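Local coordinates for protein probable hydrogenase maturation factor HypB (Methanocaldococcus jannaschii, PDB 2HF9) that binds GTP as a homodimer and probably uses its slow GTP hydrolysis to help insert nickel into maturing [NiFe] hydrogenases, at residues L53-L58 against F123-G128; K23-K28 against D103-G108; E151-I156 against V180-K185. One frame throughout, in Å; residues are numbered along the deposited sequence.

How the interactions relate
From the N terminus, interaction 2 opens first, on helix 18-35, and interaction 1 opens next, on helix 51-62. Interaction 2 closes when the chain reaches helix 104-111, and interaction 1 closes a little later at strand 121-125, so the two loops cross. They also meet in space, Val107 of interaction 2 packing on Ile124 of interaction 1. Interaction 3 comes afterwards in series, closing a short loop between the segment after strand 142-148 and the start of helix 184-194. Interaction 1 ties a helix to the middle of the parallel sheet, interaction 2 joins two helices beside zinc, and interaction 3, about 34 Å from interaction 2 between centres, lies beside a second nucleotide.

Interaction 1 of 3, residues L53-L58 against F123-G128; sequences LLIEKL and FIENVG. With MG (magnesium ion), chain C; GSP (5'-guanosine-diphosphate-monothiophosphate), chain E.
Ile55 and Leu58 of helix 51-62 pack on Phe123 and Glu125 of strand 121-125, a buried helix-on-sheet contact in the core of the P-loop GTPase fold. Helix and strand run nearly antiparallel, at 164°, with their axes 10.0 Å apart at closest approach. Leu58 sets its CB 3.9 Å from CE1 of the Phe123 ring, while the CG2 branch of Ile55 reaches CD1 of that ring at 4.1 Å; Ile55 and Phe123 pass alongside with their ends pointed opposite ways. Phe43 of strand 39-45 also meets the ring, with the two ring planes nearly perpendicular.

The other branch of Ile55 turns to Glu125: its CD1 lies 3.8 Å from Glu125 CB, so the methyl rests against the aliphatic start of the glutamate. Glu125 then runs out extended, CG anti to the backbone N (chi1 -174°), and this reach carries OE2 to the magnesium ion at 2.1 Å. Thr52 and Asp80, O3G of the terminal thiophosphate, the beta-phosphate oxygen O2B and a water complete six ligands. At the start of the helix Leu53 serves the nucleotide twice. Its backbone N donates to O1A of the alpha phosphate at 2.9 Å (157°), and its CD2 comes within 3.5 Å of C8 of the guanine.

The contact thus grades from wholly apolar to ionic along the strand. Phe123 joins the hydrophobic core between helix and sheet, whereas Glu125, one residue beyond Ile124, shares that apolar wall through CB but spends OE2 on the metal. The magnesium ion probably offsets much of the negative charge that the carboxylate, the beta phosphate and the gamma thiophosphate bring together, with OE2 only 2.8 Å from O3G.

Interaction 2 of 3, residues K23-K28 against D103-G108; sequences KRLADK and DAHLVG. With ZN (zinc ion), chain D.
Ala104 O is gripped twice, by Gly108 N one turn further along its own helix at 2.7 Å and by the ND2 of Asn29 from the facing helix. Ala104 N in turn donates a hydrogen bond to Asn22 OD1, so helix 18-35 holds both polar ends of this residue. Between those bonds the methyl of Ala104 presses into the facing backbone: its CB lies 3.4 Å from Ala26 N and 3.8 Å from Leu25 CB. Small side chains make this close approach possible.

Leu25 continues the contact outward. Its CD1 touches His105 CB at 3.6 Å, the leucine and the histidine extending alongside each other in a common direction. With CG anti to the backbone N (chi1 179°), the imidazole of His105 extends past Leu25 and binds zinc through NE2 at 1.9 Å; His109, one turn later, supplies the second protein ligand. Asp103 N-caps this metal-bearing helix, OD1 accepting an almost straight bond from Leu106 N at 2.9 Å (176°).

The two helices run roughly parallel, at 33° with axes 8.8 Å apart, and Val107 carries helix 104-111 onto Leu138 and onto Ile124 of strand 121-125.

Interaction 3 of 3, residues E151-I156 against V180-K185; sequences EGDDTI and VGADIK. With GSP (5'-guanosine-diphosphate-monothiophosphate), chain H.
Asp153 faces a turn in which the chain leaves helix 177-180 and enters helix 184-194. At the start of this passage Val180 looks to the nucleotide: its backbone O accepts a weak bond from the ribose O3' at 3.2 Å, and its CG1 lies 4.0 Å from the guanine N3. Leu176 of the second subunit also packs on it.

Gly181 follows with positive phi, as the C-prime residue of a Schellman motif that ends helix 177-180. Beyond it Ala182 lies beside Asp153, its CB 4.0 Å from the aspartate CB. The facing loop, which follows strand 142-148, contains a type I beta turn from Gly152 to Thr155, reinforced by Thr155 OG1, which donates at 2.8 Å to Gly152 O from above the carbonyl plane. Asp153 is the second residue of that turn.

Next comes Asp183, whose backbone N donates to the anti lone pair of Asp153 OD2, 2.9 Å away (158°). Asp153 CG sits between its backbone N and carbonyl carbon (chi1 62°), a torsion that brings the carboxylate against this N-H. An alanine here is likely to leave the Asp183 N-H without its acceptor and the loop held to the helix start by one bond fewer. Asp183 carries its own carboxylate away from Asp153, the two OD2 atoms 5.5 Å apart, which probably eases repulsion, and its OD1 N-caps the new helix by accepting from Lys186 N.

Ile184 packs on Thr149, and just past Lys185 the amine of Lys186 reaches residues 151-156, hydrogen-bonding Asp153 O and forming a salt bridge with Asp154 OD1.

Interaction 1 of 3, residues L53-L58 against F123-G128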
loop_
_atom_site.group_PDB
_atom_site.type_symbol
_atom_site.label_atom_id
_atom_site.label_comp_id
_atom_site.label_asym_id
_atom_site.label_seq_id
_atom_site.Cartn_x
_atom_site.Cartn_y
_atom_site.Cartn_z
ATOM N N LEU A 53 6.702 13.497 3.015
ATOM C CA LEU A 53 7.074 14.287 4.186
ATOM C C LEU A 53 8.555 14.119 4.537
ATOM O O LEU A 53 9.221 15.090 4.891
ATOM C CB LEU A 53 6.182 13.959 5.384
ATOM C CG LEU A 53 6.253 14.913 6.588
ATOM C CD1 LEU A 53 6.077 16.382 6.190
ATOM C CD2 LEU A 53 5.218 14.513 7.632
ATOM N N LEU A 54 9.068 12.895 4.424
ATOM C CA LEU A 54 10.490 12.628 4.636
ATOM C C LEU A 54 11.352 13.371 3.619
ATOM O O LEU A 54 12.343 14.011 3.985
ATOM C CB LEU A 54 10.785 11.122 4.585
ATOM C CG LEU A 54 12.250 10.688 4.750
ATOM C CD1 LEU A 54 12.846 11.174 6.078
ATOM C CD2 LEU A 54 12.389 9.175 4.615
ATOM N N ILE A 55 10.969 13.283 2.347
ATOM C CA ILE A 55 11.698 13.956 1.268
ATOM C C ILE A 55 11.689 15.477 1.482
ATOM O O ILE A 55 12.729 16.138 1.347
ATOM C CB ILE A 55 11.149 13.547 -0.131
ATOM C CG1 ILE A 55 11.651 12.146 -0.502
ATOM C CG2 ILE A 55 11.554 14.561 -1.210
ATOM C CD1 ILE A 55 10.931 11.508 -1.679
ATOM N N GLU A 56 10.525 16.009 1.849
ATOM C CA GLU A 56 10.369 17.435 2.166
ATOM C C GLU A 56 11.330 17.870 3.266
ATOM O O GLU A 56 12.041 18.863 3.114
ATOM C CB GLU A 56 8.931 17.749 2.592
ATOM C CG GLU A 56 7.920 17.733 1.461
ATOM C CD GLU A 56 6.529 18.111 1.926
ATOM O OE1 GLU A 56 6.028 19.162 1.491
ATOM O OE2 GLU A 56 5.941 17.373 2.738
ATOM N N LYS A 57 11.355 17.113 4.362
ATOM C CA LYS A 57 12.255 17.396 5.480
ATOM C C LYS A 57 13.723 17.290 5.075
ATOM O O LYS A 57 14.542 18.114 5.485
ATOM C CB LYS A 57 11.957 16.481 6.680
ATOM C CG LYS A 57 10.600 16.718 7.347
ATOM C CD LYS A 57 10.522 18.082 8.008
ATOM C CE LYS A 57 9.227 18.257 8.783
ATOM N NZ LYS A 57 9.182 19.615 9.405
ATOM N N LEU A 58 14.051 16.277 4.270
ATOM C CA LEU A 58 15.415 16.120 3.760
ATOM C C LEU A 58 15.860 17.286 2.875
ATOM O O LEU A 58 16.982 17.784 3.026
ATOM C CB LEU A 58 15.585 14.787 3.028
ATOM C CG LEU A 58 15.590 13.522 3.898
ATOM C CD1 LEU A 58 15.572 12.286 3.014
ATOM C CD2 LEU A 58 16.785 13.486 4.843
ATOM N N PHE A 123 16.366 12.544 -5.223
ATOM C CA PHE A 123 15.398 11.780 -4.439
ATOM C C PHE A 123 14.269 11.336 -5.357
ATOM O O PHE A 123 13.573 12.168 -5.946
ATOM C CB PHE A 123 14.819 12.608 -3.280
ATOM C CG PHE A 123 15.845 13.097 -2.279
ATOM C CD1 PHE A 123 15.653 14.319 -1.629
ATOM C CD2 PHE A 123 16.979 12.346 -1.976
ATOM C CE1 PHE A 123 16.577 14.792 -0.695
ATOM C CE2 PHE A 123 17.918 12.810 -1.045
ATOM C CZ PHE A 123 17.713 14.040 -0.404
ATOM N N ILE A 124 14.094 10.026 -5.485
ATOM C CA ILE A 124 13.013 9.479 -6.294
ATOM C C ILE A 124 11.934 8.888 -5.395
ATOM O O ILE A 124 12.203 7.950 -4.639
ATOM C CB ILE A 124 13.514 8.380 -7.264
ATOM C CG1 ILE A 124 14.721 8.866 -8.076
ATOM C CG2 ILE A 124 12.373 7.906 -8.173
ATOM C CD1 ILE A 124 15.271 7.821 -9.043
ATOM N N GLU A 125 10.722 9.435 -5.467
ATOM C CA GLU A 125 9.606 8.824 -4.755
ATOM C C GLU A 125 8.909 7.814 -5.648
ATOM O O GLU A 125 8.236 8.177 -6.615
ATOM C CB GLU A 125 8.607 9.849 -4.220
ATOM C CG GLU A 125 7.527 9.197 -3.365
ATOM C CD GLU A 125 6.686 10.186 -2.597
ATOM O OE1 GLU A 125 7.142 11.322 -2.385
ATOM O OE2 GLU A 125 5.554 9.833 -2.205
ATOM N N ASN A 126 9.095 6.543 -5.311
ATOM C CA ASN A 126 8.484 5.443 -6.032
ATOM C C ASN A 126 6.987 5.396 -5.742
ATOM O O ASN A 126 6.494 6.108 -4.862
ATOM C CB ASN A 126 9.144 4.131 -5.602
ATOM C CG ASN A 126 9.277 3.141 -6.737
ATOM O OD1 ASN A 126 8.350 2.939 -7.527
ATOM N ND2 ASN A 126 10.434 2.500 -6.814
ATOM N N VAL A 127 6.257 4.561 -6.471
ATOM C CA VAL A 127 4.828 4.409 -6.198
ATOM C C VAL A 127 4.643 3.658 -4.868
ATOM O O VAL A 127 5.478 2.828 -4.501
ATOM C CB VAL A 127 4.069 3.718 -7.361
ATOM C CG1 VAL A 127 4.566 4.212 -8.724
ATOM C CG2 VAL A 127 4.203 2.228 -7.271
ATOM N N GLY A 128 3.573 3.979 -4.141
ATOM C CA GLY A 128 3.288 3.340 -2.850
ATOM C C GLY A 128 2.791 1.916 -3.008
ATOM O O GLY A 128 1.635 1.692 -3.363
HETATM MG MG MG C . 3.906 10.879 -1.320
HETATM P PG GSP E . 1.785 8.525 -0.851
HETATM O O3B GSP E . 2.033 8.821 0.711
HETATM S S1G GSP E . 1.862 6.827 -1.140
HETATM O O2G GSP E . 0.376 9.062 -1.165
HETATM O O3G GSP E . 2.831 9.288 -1.680
HETATM P PB GSP E . 3.464 9.184 1.362
HETATM O O1B GSP E . 4.143 7.928 1.741
HETATM O O2B GSP E . 4.294 10.054 0.509
HETATM P PA GSP E . 2.869 11.420 3.130
HETATM O O1A GSP E . 4.182 12.099 3.231
HETATM O O2A GSP E . 1.956 12.119 2.190
HETATM O O3A GSP E . 3.022 9.860 2.760
HETATM O "O5'" GSP E . 2.255 11.294 4.604
HETATM C "C5'" GSP E . 1.017 10.648 4.828
HETATM C "C4'" GSP E . 0.344 11.234 6.064
HETATM O "O4'" GSP E . 1.033 10.845 7.241
HETATM C "C3'" GSP E . 0.312 12.753 6.071
HETATM O "O3'" GSP E . -0.943 13.112 6.604
HETATM C "C2'" GSP E . 1.420 13.146 7.024
HETATM O "O2'" GSP E . 1.145 14.346 7.695
HETATM C "C1'" GSP E . 1.421 11.982 7.995
HETATM N N9 GSP E . 2.710 11.642 8.620
HETATM C C8 GSP E . 3.893 11.308 8.007
HETATM N N7 GSP E . 4.793 11.015 8.972
HETATM C C5 GSP E . 4.199 11.140 10.181
HETATM C C6 GSP E . 4.654 10.956 11.486
HETATM O O6 GSP E . 5.815 10.611 11.698
HETATM N N1 GSP E . 3.782 11.159 12.542
HETATM C C2 GSP E . 2.474 11.547 12.304
HETATM N N2 GSP E . 1.642 11.747 13.321
HETATM N N3 GSP E . 2.025 11.724 11.008
HETATM C C4 GSP E . 2.881 11.521 9.969
HETATM O O HOH W 1 2.356 11.924 -0.499
#

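Interaction 2 of 3, residues K23-K28 against D103-G108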
loop_
_atom_site.group_PDB
_atom_site.type_symbol
_atom_site.label_atom_id
_atom_site.label_comp_id
_atom_site.label_asym_id
_atom_site.label_seq_id
_atom_site.Cartn_x
_atom_site.Cartn_y
_atom_site.Cartn_z
ATOM N N LYS A 23 17.717 -4.080 -15.592
ATOM C CA LYS A 23 19.038 -4.044 -14.948
ATOM C C LYS A 23 20.078 -3.335 -15.818
ATOM O O LYS A 23 20.873 -2.542 -15.308
ATOM C CB LYS A 23 19.497 -5.462 -14.560
ATOM C CG LYS A 23 20.929 -5.582 -13.993
ATOM C CD LYS A 23 21.208 -4.683 -12.776
ATOM C CE LYS A 23 20.646 -5.241 -11.473
ATOM N NZ LYS A 23 19.219 -4.865 -11.249
ATOM N N ARG A 24 20.057 -3.610 -17.122
ATOM C CA ARG A 24 20.922 -2.916 -18.082
ATOM C C ARG A 24 20.705 -1.405 -18.024
ATOM O O ARG A 24 21.665 -0.634 -18.001
ATOM C CB ARG A 24 20.675 -3.409 -19.515
ATOM C CG ARG A 24 21.068 -4.860 -19.792
ATOM C CD ARG A 24 21.191 -5.139 -21.296
ATOM N NE ARG A 24 20.045 -4.652 -22.071
ATOM C CZ ARG A 24 19.022 -5.406 -22.477
ATOM N NH1 ARG A 24 18.978 -6.702 -22.188
ATOM N NH2 ARG A 24 18.036 -4.859 -23.175
ATOM N N LEU A 25 19.438 -0.993 -17.995
ATOM C CA LEU A 25 19.089 0.424 -17.979
ATOM C C LEU A 25 19.420 1.070 -16.637
ATOM O O LEU A 25 19.820 2.232 -16.587
ATOM C CB LEU A 25 17.614 0.625 -18.339
ATOM C CG LEU A 25 17.200 0.235 -19.763
ATOM C CD1 LEU A 25 15.758 0.623 -20.018
ATOM C CD2 LEU A 25 18.113 0.868 -20.812
ATOM N N ALA A 26 19.252 0.303 -15.560
ATOM C CA ALA A 26 19.613 0.746 -14.213
ATOM C C ALA A 26 21.108 1.034 -14.095
ATOM O O ALA A 26 21.507 2.047 -13.519
ATOM C CB ALA A 26 19.189 -0.288 -13.184
ATOM N N ASP A 27 21.931 0.149 -14.652
ATOM C CA ASP A 27 23.382 0.325 -14.629
ATOM C C ASP A 27 23.804 1.540 -15.441
ATOM O O ASP A 27 24.722 2.261 -15.051
ATOM C CB ASP A 27 24.098 -0.937 -15.121
ATOM C CG ASP A 27 24.085 -2.059 -14.094
ATOM O OD1 ASP A 27 23.875 -1.781 -12.890
ATOM O OD2 ASP A 27 24.288 -3.228 -14.490
ATOM N N LYS A 28 23.117 1.764 -16.560
ATOM C CA LYS A 28 23.338 2.939 -17.403
ATOM C C LYS A 28 22.946 4.237 -16.689
ATOM O O LYS A 28 23.652 5.245 -16.795
ATOM C CB LYS A 28 22.590 2.792 -18.729
ATOM C CG LYS A 28 23.153 1.675 -19.601
ATOM C CD LYS A 28 22.319 1.426 -20.845
ATOM C CE LYS A 28 22.886 0.248 -21.635
ATOM N NZ LYS A 28 24.250 0.528 -22.186
ATOM N N ASP A 103 10.256 2.129 -13.130
ATOM C CA ASP A 103 11.341 1.301 -13.664
ATOM C C ASP A 103 12.512 2.168 -14.145
ATOM O O ASP A 103 12.388 3.387 -14.222
ATOM C CB ASP A 103 10.831 0.328 -14.747
ATOM C CG ASP A 103 10.353 1.027 -16.021
ATOM O OD1 ASP A 103 10.646 2.220 -16.222
ATOM O OD2 ASP A 103 9.684 0.359 -16.840
ATOM N N ALA A 104 13.647 1.542 -14.447
ATOM C CA ALA A 104 14.841 2.277 -14.882
ATOM C C ALA A 104 14.625 3.047 -16.188
ATOM O O ALA A 104 15.204 4.119 -16.387
ATOM C CB ALA A 104 16.024 1.338 -15.011
ATOM N N HIS A 105 13.791 2.496 -17.069
ATOM C CA HIS A 105 13.490 3.111 -18.354
ATOM C C HIS A 105 12.852 4.490 -18.191
ATOM O O HIS A 105 13.350 5.481 -18.737
ATOM C CB HIS A 105 12.594 2.187 -19.191
ATOM C CG HIS A 105 12.213 2.758 -20.520
ATOM N ND1 HIS A 105 10.906 2.839 -20.948
ATOM C CD2 HIS A 105 12.967 3.292 -21.509
ATOM C CE1 HIS A 105 10.872 3.391 -22.149
ATOM N NE2 HIS A 105 12.111 3.674 -22.512
ATOM N N LEU A 106 11.761 4.548 -17.432
ATOM C CA LEU A 106 11.062 5.804 -17.193
ATOM C C LEU A 106 11.942 6.793 -16.420
ATOM O O LEU A 106 11.961 7.986 -16.738
ATOM C CB LEU A 106 9.717 5.562 -16.490
ATOM C CG LEU A 106 8.438 5.526 -17.349
ATOM C CD1 LEU A 106 8.538 4.584 -18.549
ATOM C CD2 LEU A 106 7.231 5.158 -16.492
ATOM N N VAL A 107 12.679 6.285 -15.431
ATOM C CA VAL A 107 13.630 7.091 -14.662
ATOM C C VAL A 107 14.749 7.640 -15.562
ATOM O O VAL A 107 15.122 8.805 -15.446
ATOM C CB VAL A 107 14.202 6.313 -13.440
ATOM C CG1 VAL A 107 15.411 7.029 -12.831
ATOM C CG2 VAL A 107 13.115 6.104 -12.385
ATOM N N GLY A 108 15.263 6.804 -16.461
ATOM C CA GLY A 108 16.268 7.231 -17.437
ATOM C C GLY A 108 15.844 8.457 -18.226
ATOM O O GLY A 108 16.616 9.411 -18.370
HETATM ZN ZN ZN D . 12.892 4.726 -23.831
#

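Interaction 3 of 3, residues E151-I156 against V180-K185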
loop_
_atom_site.group_PDB
_atom_site.type_symbol
_atom_site.label_atom_id
_atom_site.label_comp_id
_atom_site.label_asym_id
_atom_site.label_seq_id
_atom_site.Cartn_x
_atom_site.Cartn_y
_atom_site.Cartn_z
ATOM N N GLU A 151 0.315 1.001 9.880
ATOM C CA GLU A 151 0.023 -0.129 8.997
ATOM C C GLU A 151 -0.037 -1.444 9.789
ATOM O O GLU A 151 -0.447 -2.477 9.264
ATOM C CB GLU A 151 1.076 -0.215 7.888
ATOM C CG GLU A 151 1.061 0.975 6.918
ATOM C CD GLU A 151 2.453 1.496 6.579
ATOM O OE1 GLU A 151 3.424 0.705 6.588
ATOM O OE2 GLU A 151 2.573 2.708 6.294
ATOM N N GLY A 152 0.371 -1.393 11.055
ATOM C CA GLY A 152 0.434 -2.583 11.901
ATOM C C GLY A 152 1.860 -3.071 12.066
ATOM O O GLY A 152 2.709 -2.856 11.190
ATOM N N ASP A 153 2.129 -3.736 13.185
ATOM C CA ASP A 153 3.490 -4.179 13.490
ATOM C C ASP A 153 3.893 -5.524 12.864
ATOM O O ASP A 153 4.968 -6.043 13.162
ATOM C CB ASP A 153 3.758 -4.153 15.006
ATOM C CG ASP A 153 2.849 -5.082 15.790
ATOM O OD1 ASP A 153 2.208 -5.971 15.189
ATOM O OD2 ASP A 153 2.786 -4.916 17.023
ATOM N N ASP A 154 3.034 -6.077 12.003
ATOM C CA ASP A 154 3.368 -7.284 11.240
ATOM C C ASP A 154 3.830 -6.957 9.821
ATOM O O ASP A 154 4.234 -7.848 9.073
ATOM C CB ASP A 154 2.177 -8.249 11.183
ATOM C CG ASP A 154 2.024 -9.074 12.450
ATOM O OD1 ASP A 154 3.049 -9.428 13.072
ATOM O OD2 ASP A 154 0.872 -9.376 12.824
ATOM N N THR A 155 3.778 -5.673 9.475
ATOM C CA THR A 155 4.047 -5.181 8.122
ATOM C C THR A 155 5.425 -5.566 7.571
ATOM O O THR A 155 5.556 -5.902 6.388
ATOM C CB THR A 155 3.832 -3.650 8.065
ATOM O OG1 THR A 155 2.469 -3.366 8.404
ATOM C CG2 THR A 155 4.122 -3.096 6.677
ATOM N N ILE A 156 6.446 -5.533 8.424
ATOM C CA ILE A 156 7.793 -5.913 7.994
ATOM C C ILE A 156 7.899 -7.424 7.742
ATOM O O ILE A 156 8.391 -7.842 6.693
ATOM C CB ILE A 156 8.887 -5.399 8.966
ATOM C CG1 ILE A 156 8.873 -3.865 8.990
ATOM C CG2 ILE A 156 10.268 -5.919 8.558
ATOM C CD1 ILE A 156 9.547 -3.236 10.186
ATOM N N VAL A 180 -2.312 2.628 17.741
ATOM C CA VAL A 180 -2.643 1.480 16.882
ATOM C C VAL A 180 -2.310 0.138 17.532
ATOM O O VAL A 180 -2.664 -0.922 17.001
ATOM C CB VAL A 180 -1.927 1.545 15.497
ATOM C CG1 VAL A 180 -2.554 2.606 14.619
ATOM C CG2 VAL A 180 -0.429 1.787 15.659
ATOM N N GLY A 181 -1.622 0.184 18.668
ATOM C CA GLY A 181 -1.200 -1.026 19.370
ATOM C C GLY A 181 0.005 -1.693 18.730
ATOM O O GLY A 181 0.196 -2.902 18.872
ATOM N N ALA A 182 0.819 -0.901 18.029
ATOM C CA ALA A 182 2.011 -1.411 17.349
ATOM C C ALA A 182 3.217 -1.448 18.281
ATOM O O ALA A 182 3.468 -0.500 19.020
ATOM C CB ALA A 182 2.321 -0.577 16.112
ATOM N N ASP A 183 3.956 -2.555 18.232
ATOM C CA ASP A 183 5.156 -2.741 19.043
ATOM C C ASP A 183 6.360 -2.358 18.192
ATOM O O ASP A 183 6.778 -3.131 17.332
ATOM C CB ASP A 183 5.251 -4.203 19.506
ATOM C CG ASP A 183 6.405 -4.456 20.484
ATOM O OD1 ASP A 183 7.363 -3.658 20.545
ATOM O OD2 ASP A 183 6.351 -5.484 21.196
ATOM N N ILE A 184 6.901 -1.162 18.426
ATOM C CA ILE A 184 7.994 -0.636 17.592
ATOM C C ILE A 184 9.304 -1.407 17.778
ATOM O O ILE A 184 10.081 -1.543 16.833
ATOM C CB ILE A 184 8.224 0.898 17.761
ATOM C CG1 ILE A 184 8.687 1.257 19.180
ATOM C CG2 ILE A 184 6.972 1.676 17.357
ATOM C CD1 ILE A 184 9.139 2.705 19.337
ATOM N N LYS A 185 9.528 -1.914 18.991
ATOM C CA LYS A 185 10.691 -2.746 19.288
ATOM C C LYS A 185 10.643 -4.054 18.500
ATOM O O LYS A 185 11.664 -4.509 17.989
ATOM C CB LYS A 185 10.805 -3.020 20.794
ATOM C CG LYS A 185 11.094 -1.777 21.630
ATOM C CD LYS A 185 11.639 -2.153 23.007
ATOM C CE LYS A 185 12.127 -0.934 23.780
ATOM N NZ LYS A 185 13.235 -0.212 23.087
HETATM P PG GSP H . -2.830 -6.041 5.715
HETATM O O3B GSP H . -3.500 -5.074 6.813
HETATM S S1G GSP H . -2.721 -5.272 4.176
HETATM O O2G GSP H . -1.433 -6.384 6.270
HETATM O O3G GSP H . -3.665 -7.323 5.603
HETATM P PB GSP H . -5.081 -4.931 7.096
HETATM O O1B GSP H . -5.641 -3.985 6.110
HETATM O O2B GSP H . -5.789 -6.223 7.152
HETATM P PA GSP H . -5.209 -4.799 9.982
HETATM O O1A GSP H . -6.583 -5.266 10.261
HETATM O O2A GSP H . -4.195 -5.856 10.219
HETATM O O3A GSP H . -5.108 -4.158 8.512
HETATM O "O5'" GSP H . -4.918 -3.494 10.877
HETATM C "C5'" GSP H . -3.648 -2.872 10.866
HETATM C "C4'" GSP H . -3.448 -2.140 12.190
HETATM O "O4'" GSP H . -4.348 -1.047 12.278
HETATM C "C3'" GSP H . -3.740 -3.034 13.385
HETATM O "O3'" GSP H . -2.759 -2.765 14.358
HETATM C "C2'" GSP H . -5.102 -2.587 13.876
HETATM O "O2'" GSP H . -5.222 -2.743 15.267
HETATM C "C1'" GSP H . -5.113 -1.124 13.468
HETATM N N9 GSP H . -6.445 -0.545 13.220
HETATM C C8 GSP H . -7.398 -0.947 12.315
HETATM N N7 GSP H . -8.451 -0.100 12.412
HETATM C C5 GSP H . -8.179 0.837 13.349
HETATM C C6 GSP H . -8.887 1.932 13.845
HETATM O O6 GSP H . -10.008 2.202 13.423
HETATM N N1 GSP H . -8.321 2.723 14.826
HETATM C C2 GSP H . -7.061 2.432 15.316
HETATM N N2 GSP H . -6.514 3.188 16.259
HETATM N N3 GSP H . -6.364 1.347 14.822
HETATM C C4 GSP H . -6.914 0.567 13.856
#